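PDB 5C0P: endo-arabinase from Bacteroides thetaiotaomicron, which probably hydrolyses O-glycosyl bonds in arabinan as a member of glycosyl hydrolase family 43, and binds magnesium. Local coordinates for residues A[73-81]-A[97-108]; A[201-209]-A[218-226]. One frame throughout, in Å; residues are numbered along the deposited sequence.

Contact 1 of 2, residues A[73-81]-A[97-108]; sequences DFWGQQDFW and TFSNAGVKRGTS
Phe98 is gripped by two rings of 73-81. Over one face stands the edge of Phe74, in a T-shaped pair with centroids 4.8 Å apart. The edge of Phe98 in turn points at the face of Phe80, where Phe98 CE1 lies 3.7 Å from Phe80 CG. Trp75 closes the packing: Phe98 CB sits off-centre over its six-membered ring, and Trp75 NE1 bonds Ser108 OG weakly. The other side is polar and watery. Ser99 OG (2.7 Å) and Arg105 NE (2.8 Å) reach Asp79 OD2 from opposite faces of the carboxylate. This oxygen lies in the guanidinium plane, at its edge. A bend at chi3 (-70°) helps bring Arg105 there, and Trp81 CH2 covers the guanidinium face, 3.4 Å from Arg105 CZ. With an alanine here, Asp79 would probably lose its charged mate, Glu154 its salt bridge and Trp81 CH2 the flat group it packs on. One water donates to Asp79 OD1 and accepts weakly from Arg105 NH1; another joins Gln78 OE1 and Ala101 N. A classic bulge sets Gln77 and Gln78 against Ser99. The contact joins hairpin 78-88/91-100 and strand 103-112. Phe80 and Trp81 touch strand 39-45, and Thr97 packs on strand 134-141.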
# COMPACT_ATOMS: atom_id res chain seq x y z
N ASP A 73 -7.31 -1.59 24.23
CA ASP A 73 -6.70 -2.91 24.23
C ASP A 73 -6.14 -3.35 22.87
O ASP A 73 -5.58 -4.44 22.76
CB ASP A 73 -7.65 -3.97 24.79
CG ASP A 73 -8.91 -4.15 23.96
OD1 ASP A 73 -9.11 -3.42 22.97
OD2 ASP A 73 -9.73 -5.02 24.33
N PHE A 74 -6.27 -2.50 21.86
CA PHE A 74 -5.66 -2.80 20.56
C PHE A 74 -4.15 -2.83 20.69
O PHE A 74 -3.56 -1.99 21.38
CB PHE A 74 -6.07 -1.77 19.53
CG PHE A 74 -5.60 -2.08 18.14
CD1 PHE A 74 -6.00 -3.24 17.49
CD2 PHE A 74 -4.77 -1.19 17.47
CE1 PHE A 74 -5.57 -3.51 16.18
CE2 PHE A 74 -4.33 -1.46 16.17
CZ PHE A 74 -4.74 -2.62 15.53
N TRP A 75 -3.51 -3.79 20.02
CA TRP A 75 -2.09 -4.01 20.20
C TRP A 75 -1.22 -2.84 19.76
O TRP A 75 -0.14 -2.64 20.31
CB TRP A 75 -1.65 -5.26 19.43
CG TRP A 75 -1.54 -5.05 17.93
CD1 TRP A 75 -2.53 -5.25 17.01
CD2 TRP A 75 -0.38 -4.65 17.20
NE1 TRP A 75 -2.06 -4.97 15.75
CE2 TRP A 75 -0.74 -4.61 15.83
CE3 TRP A 75 0.93 -4.32 17.56
CZ2 TRP A 75 0.17 -4.24 14.82
CZ3 TRP A 75 1.83 -3.95 16.56
CH2 TRP A 75 1.45 -3.92 15.21
N GLY A 76 -1.68 -2.11 18.75
CA GLY A 76 -0.85 -1.10 18.12
C GLY A 76 -1.39 0.30 18.31
O GLY A 76 -2.21 0.77 17.53
N GLN A 77 -0.91 0.98 19.35
CA GLN A 77 -1.44 2.30 19.67
C GLN A 77 -0.74 3.43 18.93
O GLN A 77 -1.19 4.57 18.98
CB GLN A 77 -1.41 2.54 21.17
CG GLN A 77 -2.27 1.56 21.98
CD GLN A 77 -3.76 1.79 21.79
OE1 GLN A 77 -4.22 2.93 21.70
NE2 GLN A 77 -4.53 0.70 21.72
N GLN A 78 0.35 3.11 18.23
CA GLN A 78 1.13 4.14 17.53
C GLN A 78 1.11 3.96 16.02
O GLN A 78 0.79 2.88 15.52
CB GLN A 78 2.58 4.16 18.03
CG GLN A 78 2.71 4.55 19.49
CD GLN A 78 4.14 4.52 20.00
OE1 GLN A 78 4.42 3.90 21.03
NE2 GLN A 78 5.04 5.20 19.31
N ASP A 79 1.43 5.06 15.33
CA ASP A 79 1.65 5.12 13.87
C ASP A 79 0.38 5.29 13.02
O ASP A 79 0.14 6.38 12.53
CB ASP A 79 2.53 3.97 13.35
CG ASP A 79 3.87 3.86 14.08
OD1 ASP A 79 4.37 4.89 14.58
OD2 ASP A 79 4.42 2.75 14.13
N PHE A 80 -0.40 4.22 12.84
CA PHE A 80 -1.59 4.26 11.96
C PHE A 80 -1.20 4.61 10.52
O PHE A 80 -1.90 5.36 9.84
CB PHE A 80 -2.65 5.26 12.46
CG PHE A 80 -3.41 4.80 13.68
CD1 PHE A 80 -4.78 4.57 13.61
CD2 PHE A 80 -2.77 4.58 14.89
CE1 PHE A 80 -5.50 4.14 14.72
CE2 PHE A 80 -3.47 4.15 16.02
CZ PHE A 80 -4.84 3.93 15.92
N TRP A 81 -0.08 4.06 10.06
CA TRP A 81 0.47 4.45 8.76
C TRP A 81 -0.17 3.74 7.58
O TRP A 81 -0.43 2.53 7.64
CB TRP A 81 1.97 4.17 8.70
CG TRP A 81 2.81 5.02 9.60
CD1 TRP A 81 2.42 6.11 10.31
CD2 TRP A 81 4.20 4.82 9.88
NE1 TRP A 81 3.49 6.62 11.01
CE2 TRP A 81 4.59 5.84 10.77
CE3 TRP A 81 5.15 3.88 9.47
CZ2 TRP A 81 5.90 5.95 11.25
CZ3 TRP A 81 6.44 3.98 9.95
CH2 TRP A 81 6.80 5.01 10.84
N THR A 97 -0.48 -0.03 9.34
CA THR A 97 0.75 -0.32 10.08
C THR A 97 0.76 0.40 11.43
O THR A 97 0.45 1.59 11.53
CB THR A 97 1.97 0.04 9.22
OG1 THR A 97 2.00 -0.82 8.06
CG2 THR A 97 3.26 -0.13 10.01
N PHE A 98 1.12 -0.34 12.47
CA PHE A 98 1.11 0.18 13.83
C PHE A 98 2.38 -0.25 14.55
O PHE A 98 3.10 -1.12 14.08
CB PHE A 98 -0.08 -0.40 14.63
CG PHE A 98 -1.43 -0.20 13.99
CD1 PHE A 98 -2.16 0.96 14.23
CD2 PHE A 98 -1.98 -1.19 13.19
CE1 PHE A 98 -3.43 1.14 13.64
CE2 PHE A 98 -3.24 -1.03 12.60
CZ PHE A 98 -3.97 0.14 12.84
N SER A 99 2.63 0.35 15.71
CA SER A 99 3.64 -0.15 16.62
C SER A 99 3.18 0.14 18.05
O SER A 99 2.15 0.79 18.25
CB SER A 99 5.00 0.48 16.36
OG SER A 99 4.99 1.88 16.62
N ASN A 100 3.93 -0.34 19.03
CA ASN A 100 3.61 -0.06 20.42
C ASN A 100 4.88 -0.18 21.22
O ASN A 100 5.86 -0.76 20.74
CB ASN A 100 2.58 -1.07 20.93
CG ASN A 100 1.66 -0.50 21.99
OD1 ASN A 100 0.82 0.34 21.71
ND2 ASN A 100 1.81 -0.98 23.23
N ALA A 101 4.89 0.36 22.43
CA ALA A 101 6.00 0.11 23.32
C ALA A 101 6.12 -1.40 23.51
O ALA A 101 5.13 -2.07 23.81
CB ALA A 101 5.78 0.80 24.65
N GLY A 102 7.32 -1.93 23.27
CA GLY A 102 7.57 -3.35 23.46
C GLY A 102 7.08 -4.28 22.36
O GLY A 102 7.14 -5.50 22.53
N VAL A 103 6.57 -3.73 21.26
CA VAL A 103 6.18 -4.54 20.11
C VAL A 103 6.73 -3.92 18.83
O VAL A 103 6.53 -2.72 18.58
CB VAL A 103 4.65 -4.64 19.95
CG1 VAL A 103 4.29 -5.76 18.99
CG2 VAL A 103 3.98 -4.86 21.30
N LYS A 104 7.39 -4.72 18.01
CA LYS A 104 7.91 -4.21 16.75
C LYS A 104 6.80 -3.74 15.81
O LYS A 104 5.68 -4.26 15.83
CB LYS A 104 8.79 -5.25 16.04
CG LYS A 104 10.14 -5.44 16.72
CD LYS A 104 11.14 -6.12 15.80
CE LYS A 104 12.51 -6.12 16.44
NZ LYS A 104 12.40 -6.50 17.88
N ARG A 105 7.12 -2.73 15.00
CA ARG A 105 6.19 -2.24 14.00
C ARG A 105 5.73 -3.37 13.09
O ARG A 105 6.53 -4.24 12.72
CB ARG A 105 6.88 -1.15 13.17
CG ARG A 105 5.96 -0.47 12.16
CD ARG A 105 6.57 0.81 11.63
NE ARG A 105 6.59 1.85 12.66
CZ ARG A 105 7.68 2.53 13.02
NH1 ARG A 105 7.59 3.44 13.97
NH2 ARG A 105 8.84 2.30 12.43
N GLY A 106 4.45 -3.38 12.75
CA GLY A 106 3.93 -4.36 11.82
C GLY A 106 2.60 -3.93 11.24
O GLY A 106 1.97 -2.99 11.72
N THR A 107 2.16 -4.63 10.21
CA THR A 107 0.87 -4.34 9.59
C THR A 107 -0.14 -5.31 10.18
O THR A 107 0.15 -6.50 10.32
CB THR A 107 0.96 -4.51 8.07
OG1 THR A 107 1.96 -3.62 7.56
CG2 THR A 107 -0.39 -4.21 7.40
N SER A 108 -1.31 -4.81 10.55
CA SER A 108 -2.37 -5.72 10.98
C SER A 108 -3.63 -5.53 10.16
O SER A 108 -3.76 -4.55 9.40
CB SER A 108 -2.64 -5.66 12.49
OG SER A 108 -3.40 -4.54 12.83
O HOH W 1 2.61 2.32 22.80
O HOH W 2 6.21 4.94 16.60
O HOH W 3 0.34 0.07 6.16

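Contact 2 of 2, residues A[201-209]-A[218-226]; sequences GNVTDAPFI and IMLWSSFRK
Ile209 and Met219, a selenomethionine, project on one face of the antiparallel pair. The Met219 chain leaves with CG anti to the backbone N (chi1 -175°) and bends at its end. Its selenium thereby lies 4.0 Å from Pro207 CB, while Met219 CE turns back to 3.8 Å from Ile209 CG1. The hollow between Pro207 and Ile209 thus takes the Met219 end. At the far end, Val203 CG2 meets the rim of the Phe224 ring, 3.9 Å from Phe224 CD1. At the same end the Trp221 ring brings its edge to Val203 O, and its CZ3 also touches Thr204 CG2. Between Asp205 and Phe208 a beta bulge shifts the register by one. Asp205 and Ser222 meet through their CB atoms, 3.9 Å apart, on the face that also carries Phe208 and Leu220. Strand 147-153 packs on Thr204, Pro207 and Ile209. Strand 260-266 meets Ala206, Phe208 and Leu220. Ser223 OG donates to Val203 O at 2.6 Å and accepts a hydrogen bond from a water that in turn accepts from Val203 N. With the backbone pairs Asp205/Ser222 and Phe208/Leu220, this bond holds the hairpin together. Asp205 OD2 to Tyr231, and Ser222 OG to Ala232 and His261, link it outward.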
# COMPACT_ATOMS: atom_id res chain seq x y z
N GLY A 201 21.14 3.67 4.10
CA GLY A 201 20.63 2.47 3.45
C GLY A 201 19.56 2.80 2.44
O GLY A 201 19.35 3.97 2.11
N ASN A 202 18.86 1.77 1.98
CA ASN A 202 17.90 1.91 0.89
C ASN A 202 16.49 1.55 1.33
O ASN A 202 16.25 0.46 1.84
CB ASN A 202 18.30 1.01 -0.29
CG ASN A 202 19.71 1.27 -0.74
OD1 ASN A 202 20.08 2.40 -1.04
ND2 ASN A 202 20.53 0.21 -0.78
N VAL A 203 15.56 2.48 1.13
CA VAL A 203 14.18 2.32 1.56
C VAL A 203 13.41 1.35 0.66
O VAL A 203 13.58 1.35 -0.56
CB VAL A 203 13.48 3.69 1.51
CG1 VAL A 203 11.95 3.57 1.70
CG2 VAL A 203 14.09 4.64 2.53
N THR A 204 12.57 0.51 1.28
CA THR A 204 11.49 -0.16 0.56
C THR A 204 10.15 0.29 1.15
O THR A 204 9.93 0.16 2.37
CB THR A 204 11.55 -1.70 0.63
OG1 THR A 204 11.73 -2.11 1.99
CG2 THR A 204 12.68 -2.24 -0.23
N ASP A 205 9.29 0.81 0.29
CA ASP A 205 7.93 1.22 0.65
C ASP A 205 6.93 0.62 -0.33
O ASP A 205 7.23 0.40 -1.50
CB ASP A 205 7.77 2.75 0.56
CG ASP A 205 8.28 3.51 1.78
OD1 ASP A 205 8.58 2.91 2.84
OD2 ASP A 205 8.33 4.76 1.70
N ALA A 206 5.72 0.36 0.17
CA ALA A 206 4.52 0.30 -0.68
C ALA A 206 4.40 -0.77 -1.77
O ALA A 206 3.87 -0.48 -2.84
CB ALA A 206 4.30 1.68 -1.31
N PRO A 207 4.84 -2.01 -1.51
CA PRO A 207 4.67 -3.01 -2.58
C PRO A 207 3.20 -3.23 -2.98
O PRO A 207 2.32 -3.34 -2.12
CB PRO A 207 5.23 -4.29 -1.95
CG PRO A 207 5.08 -4.07 -0.47
CD PRO A 207 5.33 -2.61 -0.26
N PHE A 208 2.96 -3.30 -4.28
CA PHE A 208 1.63 -3.54 -4.81
C PHE A 208 1.76 -4.26 -6.14
O PHE A 208 2.47 -3.79 -7.03
CB PHE A 208 0.89 -2.22 -5.00
CG PHE A 208 -0.57 -2.40 -5.35
CD1 PHE A 208 -1.52 -2.60 -4.35
CD2 PHE A 208 -0.97 -2.42 -6.66
CE1 PHE A 208 -2.86 -2.79 -4.66
CE2 PHE A 208 -2.31 -2.62 -7.00
CZ PHE A 208 -3.25 -2.79 -6.00
N ILE A 209 1.06 -5.39 -6.29
CA ILE A 209 1.14 -6.15 -7.53
C ILE A 209 -0.12 -5.96 -8.38
O ILE A 209 -1.24 -5.98 -7.86
CB ILE A 209 1.36 -7.66 -7.27
CG1 ILE A 209 2.76 -7.91 -6.69
CG2 ILE A 209 1.17 -8.48 -8.54
CD1 ILE A 209 3.00 -9.36 -6.20
N ILE A 218 3.25 -7.11 -12.62
CA ILE A 218 4.03 -5.91 -12.36
C ILE A 218 3.91 -5.56 -10.88
O ILE A 218 2.81 -5.56 -10.31
CB ILE A 218 3.51 -4.72 -13.19
CG1 ILE A 218 3.51 -5.07 -14.67
CG2 ILE A 218 4.37 -3.47 -12.94
CD1 ILE A 218 2.88 -3.99 -15.55
N MSE A 219 5.05 -5.26 -10.25
CA MSE A 219 5.01 -4.71 -8.90
C MSE A 219 5.42 -3.27 -8.93
O MSE A 219 6.43 -2.90 -9.54
CB MSE A 219 5.90 -5.47 -7.91
CG MSE A 219 5.73 -4.93 -6.47
SE MSE A 219 7.00 -5.67 -5.29
CE MSE A 219 6.16 -7.42 -5.15
N LEU A 220 4.61 -2.43 -8.29
CA LEU A 220 5.02 -1.07 -8.00
C LEU A 220 5.53 -1.02 -6.57
O LEU A 220 5.07 -1.76 -5.69
CB LEU A 220 3.84 -0.11 -8.15
CG LEU A 220 3.22 -0.06 -9.55
CD1 LEU A 220 2.05 0.91 -9.54
CD2 LEU A 220 4.25 0.35 -10.59
N TRP A 221 6.50 -0.15 -6.33
CA TRP A 221 7.02 0.08 -4.99
C TRP A 221 7.76 1.40 -4.98
O TRP A 221 8.03 1.97 -6.04
CB TRP A 221 7.91 -1.08 -4.54
CG TRP A 221 9.16 -1.28 -5.36
CD1 TRP A 221 9.24 -1.80 -6.62
CD2 TRP A 221 10.50 -1.00 -4.95
NE1 TRP A 221 10.56 -1.84 -7.03
CE2 TRP A 221 11.34 -1.36 -6.02
CE3 TRP A 221 11.05 -0.47 -3.79
CZ2 TRP A 221 12.74 -1.19 -5.95
CZ3 TRP A 221 12.43 -0.31 -3.72
CH2 TRP A 221 13.26 -0.68 -4.79
N SER A 222 8.09 1.90 -3.80
CA SER A 222 8.75 3.20 -3.70
C SER A 222 10.06 3.20 -2.94
O SER A 222 10.26 2.42 -2.00
CB SER A 222 7.81 4.23 -3.08
OG SER A 222 6.82 4.63 -4.01
N SER A 223 10.94 4.10 -3.36
CA SER A 223 12.21 4.36 -2.70
C SER A 223 12.68 5.75 -3.12
O SER A 223 11.92 6.50 -3.73
CB SER A 223 13.24 3.29 -3.08
OG SER A 223 14.33 3.30 -2.18
N PHE A 224 13.92 6.09 -2.80
CA PHE A 224 14.49 7.37 -3.19
C PHE A 224 15.46 7.20 -4.35
O PHE A 224 16.18 6.21 -4.41
CB PHE A 224 15.14 8.05 -1.99
CG PHE A 224 14.16 8.46 -0.94
CD1 PHE A 224 13.75 7.56 0.04
CD2 PHE A 224 13.57 9.72 -0.98
CE1 PHE A 224 12.81 7.94 0.99
CE2 PHE A 224 12.64 10.10 -0.03
CZ PHE A 224 12.26 9.20 0.95
N ARG A 225 15.47 8.17 -5.26
CA ARG A 225 16.30 8.12 -6.47
C ARG A 225 17.72 8.57 -6.20
O ARG A 225 17.93 9.55 -5.49
CB ARG A 225 15.73 9.05 -7.55
CG ARG A 225 14.32 8.75 -7.95
CD ARG A 225 14.05 9.19 -9.38
NE ARG A 225 14.23 10.63 -9.63
CZ ARG A 225 13.80 11.22 -10.74
NH1 ARG A 225 13.18 10.49 -11.66
NH2 ARG A 225 13.97 12.52 -10.93
N LYS A 226 18.68 7.89 -6.82
CA LYS A 226 20.08 8.26 -6.67
C LYS A 226 20.45 9.56 -7.38
O LYS A 226 21.36 10.27 -6.93
CB LYS A 226 21.01 7.13 -7.12
CG LYS A 226 21.03 6.87 -8.61
CD LYS A 226 21.86 5.63 -8.93
CE LYS A 226 22.01 5.45 -10.43
NZ LYS A 226 22.60 4.12 -10.76
O HOH W 4 16.45 4.58 -0.80

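Contact 1 joins the first strand of its four-stranded antiparallel sheet to the second and third; contact 2 joins the first two strands of another. This is consistent with two blades of the five-bladed beta-propeller of family 43. Their centres are 22 Å apart and their nearest atoms about 8 Å, so they do not touch. Both border the same central site. The Thr97 side chain is about 8 Å from a bound magnesium ion, and that of Ala206 about 6 Å. Asp136, predicted to tune the proton donor, lies between them: its backbone N bonds Thr97 OG1, and its OD2 accepts from Ala206 N. A Tris molecule, probably from the crystallisation liquor, lies close to the side chains of both Trp81 and Asp205.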